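Local atomic coordinates of EreC (Klebsiella pneumoniae, PDB entry 6XCQ), a protein that probably hydrolyses the macrolactone ester of erythromycin and related macrolides, thereby conferring resistance to these antibiotics. Residues A200-G208 against L259-T267. The protein carries 1 engineered substitution. Sequence-based numbering, arbitrary orientation.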
loop_
_atom_site.group_PDB
_atom_site.type_symbol
_atom_site.label_atom_id
_atom_site.label_comp_id
_atom_site.label_asym_id
_atom_site.label_seq_id
_atom_site.Cartn_x
_atom_site.Cartn_y
_atom_site.Cartn_z
ATOM N N ALA A 200 -6.757 -11.536 -2.472
ATOM C CA ALA A 200 -7.207 -11.298 -3.841
ATOM C C ALA A 200 -7.362 -12.601 -4.622
ATOM O O ALA A 200 -8.282 -12.735 -5.436
ATOM C CB ALA A 200 -6.237 -10.360 -4.564
ATOM N N VAL A 201 -6.472 -13.571 -4.403
ATOM C CA VAL A 201 -6.549 -14.800 -5.189
ATOM C C VAL A 201 -7.797 -15.596 -4.820
ATOM O O VAL A 201 -8.473 -16.153 -5.695
ATOM C CB VAL A 201 -5.259 -15.629 -5.031
ATOM C CG1 VAL A 201 -4.893 -15.738 -3.602
ATOM C CG2 VAL A 201 -5.435 -17.018 -5.622
ATOM N N ILE A 202 -8.146 -15.649 -3.534
ATOM C CA ILE A 202 -9.358 -16.367 -3.149
ATOM C C ILE A 202 -10.597 -15.638 -3.659
ATOM O O ILE A 202 -11.455 -16.231 -4.323
ATOM C CB ILE A 202 -9.429 -16.569 -1.625
ATOM C CG1 ILE A 202 -8.163 -17.247 -1.077
ATOM C CG2 ILE A 202 -10.674 -17.389 -1.276
ATOM C CD1 ILE A 202 -7.785 -18.545 -1.777
ATOM N N SER A 203 -10.715 -14.344 -3.343
ATOM C CA SER A 203 -11.893 -13.581 -3.766
ATOM C C SER A 203 -12.059 -13.586 -5.283
ATOM O O SER A 203 -13.184 -13.703 -5.792
ATOM C CB SER A 203 -11.813 -12.141 -3.254
ATOM O OG SER A 203 -11.839 -12.075 -1.844
ATOM N N SER A 204 -10.959 -13.459 -6.028
ATOM C CA SER A 204 -11.081 -13.474 -7.481
ATOM C C SER A 204 -11.547 -14.833 -7.986
ATOM O O SER A 204 -12.304 -14.897 -8.961
ATOM C CB SER A 204 -9.760 -13.079 -8.139
ATOM O OG SER A 204 -8.750 -14.021 -7.852
ATOM N N ALA A 205 -11.129 -15.919 -7.326
ATOM C CA ALA A 205 -11.653 -17.239 -7.669
ATOM C C ALA A 205 -13.161 -17.319 -7.432
ATOM O O ALA A 205 -13.891 -17.896 -8.247
ATOM C CB ALA A 205 -10.922 -18.315 -6.867
ATOM N N LYS A 206 -13.655 -16.741 -6.328
ATOM C CA LYS A 206 -15.099 -16.726 -6.102
ATOM C C LYS A 206 -15.817 -15.857 -7.134
ATOM O O LYS A 206 -16.938 -16.173 -7.549
ATOM C CB LYS A 206 -15.415 -16.233 -4.687
ATOM C CG LYS A 206 -14.928 -17.138 -3.564
ATOM C CD LYS A 206 -15.957 -18.215 -3.247
ATOM C CE LYS A 206 -15.998 -18.537 -1.758
ATOM N NZ LYS A 206 -17.350 -18.236 -1.172
ATOM N N TRP A 207 -15.186 -14.758 -7.552
ATOM C CA TRP A 207 -15.748 -13.901 -8.592
ATOM C C TRP A 207 -15.949 -14.675 -9.891
ATOM O O TRP A 207 -17.005 -14.588 -10.528
ATOM C CB TRP A 207 -14.827 -12.697 -8.807
ATOM C CG TRP A 207 -15.186 -11.797 -9.982
ATOM C CD1 TRP A 207 -14.600 -11.783 -11.205
ATOM C CD2 TRP A 207 -16.202 -10.780 -10.010
ATOM N NE1 TRP A 207 -15.187 -10.825 -12.008
ATOM C CE2 TRP A 207 -16.175 -10.198 -11.294
ATOM C CE3 TRP A 207 -17.131 -10.312 -9.073
ATOM C CZ2 TRP A 207 -17.042 -9.162 -11.668
ATOM C CZ3 TRP A 207 -18.002 -9.287 -9.446
ATOM C CH2 TRP A 207 -17.950 -8.724 -10.734
ATOM N N GLY A 208 -14.938 -15.443 -10.298
ATOM C CA GLY A 208 -15.025 -16.240 -11.510
ATOM C C GLY A 208 -16.068 -17.336 -11.459
ATOM O O GLY A 208 -16.452 -17.858 -12.512
ATOM N N LEU A 259 -14.665 -4.446 -7.759
ATOM C CA LEU A 259 -15.213 -5.323 -8.792
ATOM C C LEU A 259 -14.339 -5.329 -10.049
ATOM O O LEU A 259 -14.098 -6.390 -10.646
ATOM C CB LEU A 259 -16.652 -4.899 -9.128
ATOM C CG LEU A 259 -17.688 -4.942 -7.988
ATOM C CD1 LEU A 259 -19.140 -4.861 -8.513
ATOM C CD2 LEU A 259 -17.504 -6.188 -7.107
ATOM N N GLU A 260 -13.856 -4.161 -10.477
ATOM C CA GLU A 260 -13.023 -4.135 -11.679
ATOM C C GLU A 260 -11.697 -4.855 -11.431
ATOM O O GLU A 260 -11.200 -5.580 -12.302
ATOM C CB GLU A 260 -12.800 -2.691 -12.130
ATOM C CG GLU A 260 -11.784 -2.519 -13.270
ATOM C CD GLU A 260 -12.169 -3.234 -14.563
ATOM O OE1 GLU A 260 -13.293 -3.778 -14.675
ATOM O OE2 GLU A 260 -11.326 -3.245 -15.487
ATOM N N THR A 261 -11.145 -4.717 -10.227
ATOM C CA THR A 261 -9.896 -5.402 -9.903
ATOM C C THR A 261 -10.104 -6.914 -9.818
ATOM O O THR A 261 -9.236 -7.685 -10.242
ATOM C CB THR A 261 -9.320 -4.827 -8.610
ATOM O OG1 THR A 261 -8.922 -3.481 -8.855
ATOM C CG2 THR A 261 -8.069 -5.619 -8.147
ATOM N N LEU A 262 -11.270 -7.356 -9.323
ATOM C CA LEU A 262 -11.602 -8.782 -9.347
ATOM C C LEU A 262 -11.670 -9.310 -10.778
ATOM O O LEU A 262 -11.127 -10.377 -11.089
ATOM C CB LEU A 262 -12.923 -9.021 -8.628
ATOM C CG LEU A 262 -12.903 -8.896 -7.111
ATOM C CD1 LEU A 262 -14.337 -8.808 -6.572
ATOM C CD2 LEU A 262 -12.143 -10.072 -6.490
ATOM N N ARG A 263 -12.340 -8.573 -11.664
ATOM C CA ARG A 263 -12.390 -8.950 -13.073
ATOM C C ARG A 263 -10.995 -9.023 -13.673
ATOM O O ARG A 263 -10.679 -9.963 -14.412
ATOM C CB ARG A 263 -13.250 -7.955 -13.854
ATOM C CG ARG A 263 -13.423 -8.298 -15.339
ATOM C CD ARG A 263 -13.888 -7.083 -16.168
ATOM N NE ARG A 263 -12.836 -6.067 -16.293
ATOM C CZ ARG A 263 -11.792 -6.170 -17.108
ATOM N NH1 ARG A 263 -11.661 -7.234 -17.892
ATOM N NH2 ARG A 263 -10.888 -5.207 -17.156
ATOM N N ILE A 264 -10.147 -8.042 -13.368
ATOM C CA ILE A 264 -8.793 -8.045 -13.912
ATOM C C ILE A 264 -7.984 -9.203 -13.330
ATOM O O ILE A 264 -7.315 -9.933 -14.064
ATOM C CB ILE A 264 -8.110 -6.692 -13.655
ATOM C CG1 ILE A 264 -8.791 -5.591 -14.474
ATOM C CG2 ILE A 264 -6.630 -6.769 -14.020
ATOM C CD1 ILE A 264 -8.471 -4.198 -13.951
ATOM N N MET A 265 -8.014 -9.368 -12.000
ATOM C CA MET A 265 -7.272 -10.453 -11.355
ATOM C C MET A 265 -7.605 -11.797 -11.981
ATOM O O MET A 265 -6.736 -12.671 -12.094
ATOM C CB MET A 265 -7.572 -10.494 -9.851
ATOM C CG MET A 265 -6.550 -9.800 -8.944
ATOM S SD MET A 265 -6.153 -8.099 -9.429
ATOM C CE MET A 265 -4.503 -8.227 -10.101
ATOM N N ARG A 266 -8.861 -11.974 -12.404
ATOM C CA ARG A 266 -9.260 -13.209 -13.068
ATOM C C ARG A 266 -8.505 -13.404 -14.379
ATOM O O ARG A 266 -7.954 -14.480 -14.632
ATOM C CB ARG A 266 -10.766 -13.217 -13.302
ATOM C CG ARG A 266 -11.531 -13.835 -12.147
ATOM C CD ARG A 266 -11.037 -15.240 -11.885
ATOM N NE ARG A 266 -11.383 -16.141 -12.978
ATOM C CZ ARG A 266 -11.123 -17.445 -12.983
ATOM N NH1 ARG A 266 -10.507 -18.005 -11.950
ATOM N NH2 ARG A 266 -11.477 -18.191 -14.024
ATOM N N THR A 267 -8.472 -12.375 -15.232
ATOM C CA THR A 267 -7.690 -12.486 -16.462
ATOM C C THR A 267 -6.200 -12.634 -16.165
ATOM O O THR A 267 -5.491 -13.352 -16.878
ATOM C CB THR A 267 -7.925 -11.275 -17.366
ATOM O OG1 THR A 267 -7.486 -10.082 -16.704
ATOM C CG2 THR A 267 -9.387 -11.145 -17.710
#
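Trp207 lies against Leu262 and Leu259 where two helices of the erythromycin esterase fold pack at a right angle. The short helix 200-208 crosses the last turns of helix 244-267, with the local axes 8.7 Å apart at -90°. Ser204 and Leu262 mark the crossing, their CA atoms 5.1 Å apart.

The main apolar contact is a CH-pi interaction. Leu262 CB sits over one face of the indole, 4.0 Å from the centroid of the five-membered ring of Trp207. Trp207 CG is anti to the backbone N (chi1 173°), which places the ring against Leu259, Leu262 and Arg263 of helix 244-267. At the six-membered ring, Trp207 CZ3 meets Leu259 CD2 at 3.9 Å, the two side chains crossing at about a right angle. Ile219 of helix 212-231 touches both Trp207 and Leu259 and extends this apolar cluster. Of the two methyls of Leu262, CD1 lies near Trp207 CE3, while CD2 rests on the backbone of Ser204, 3.6 Å from Ser204 N. Next to it, Ser204 CB meets Met265 CB at 3.8 Å.

Arg263 grips Glu260 side-on, NE to OE1 and NH2 to OE2, with Arg263 NH2 2.6 Å from Glu260 OE2 in a salt bridge. Ser203 OG is hydrogen-bonded to Thr160 O. Arg266 bends at chi2 and chi3 and lays one guanidinium face over Gly208 CA. Arg266 CG touches the indole edge near the ring plane, 3.8 Å from Trp207 CD1.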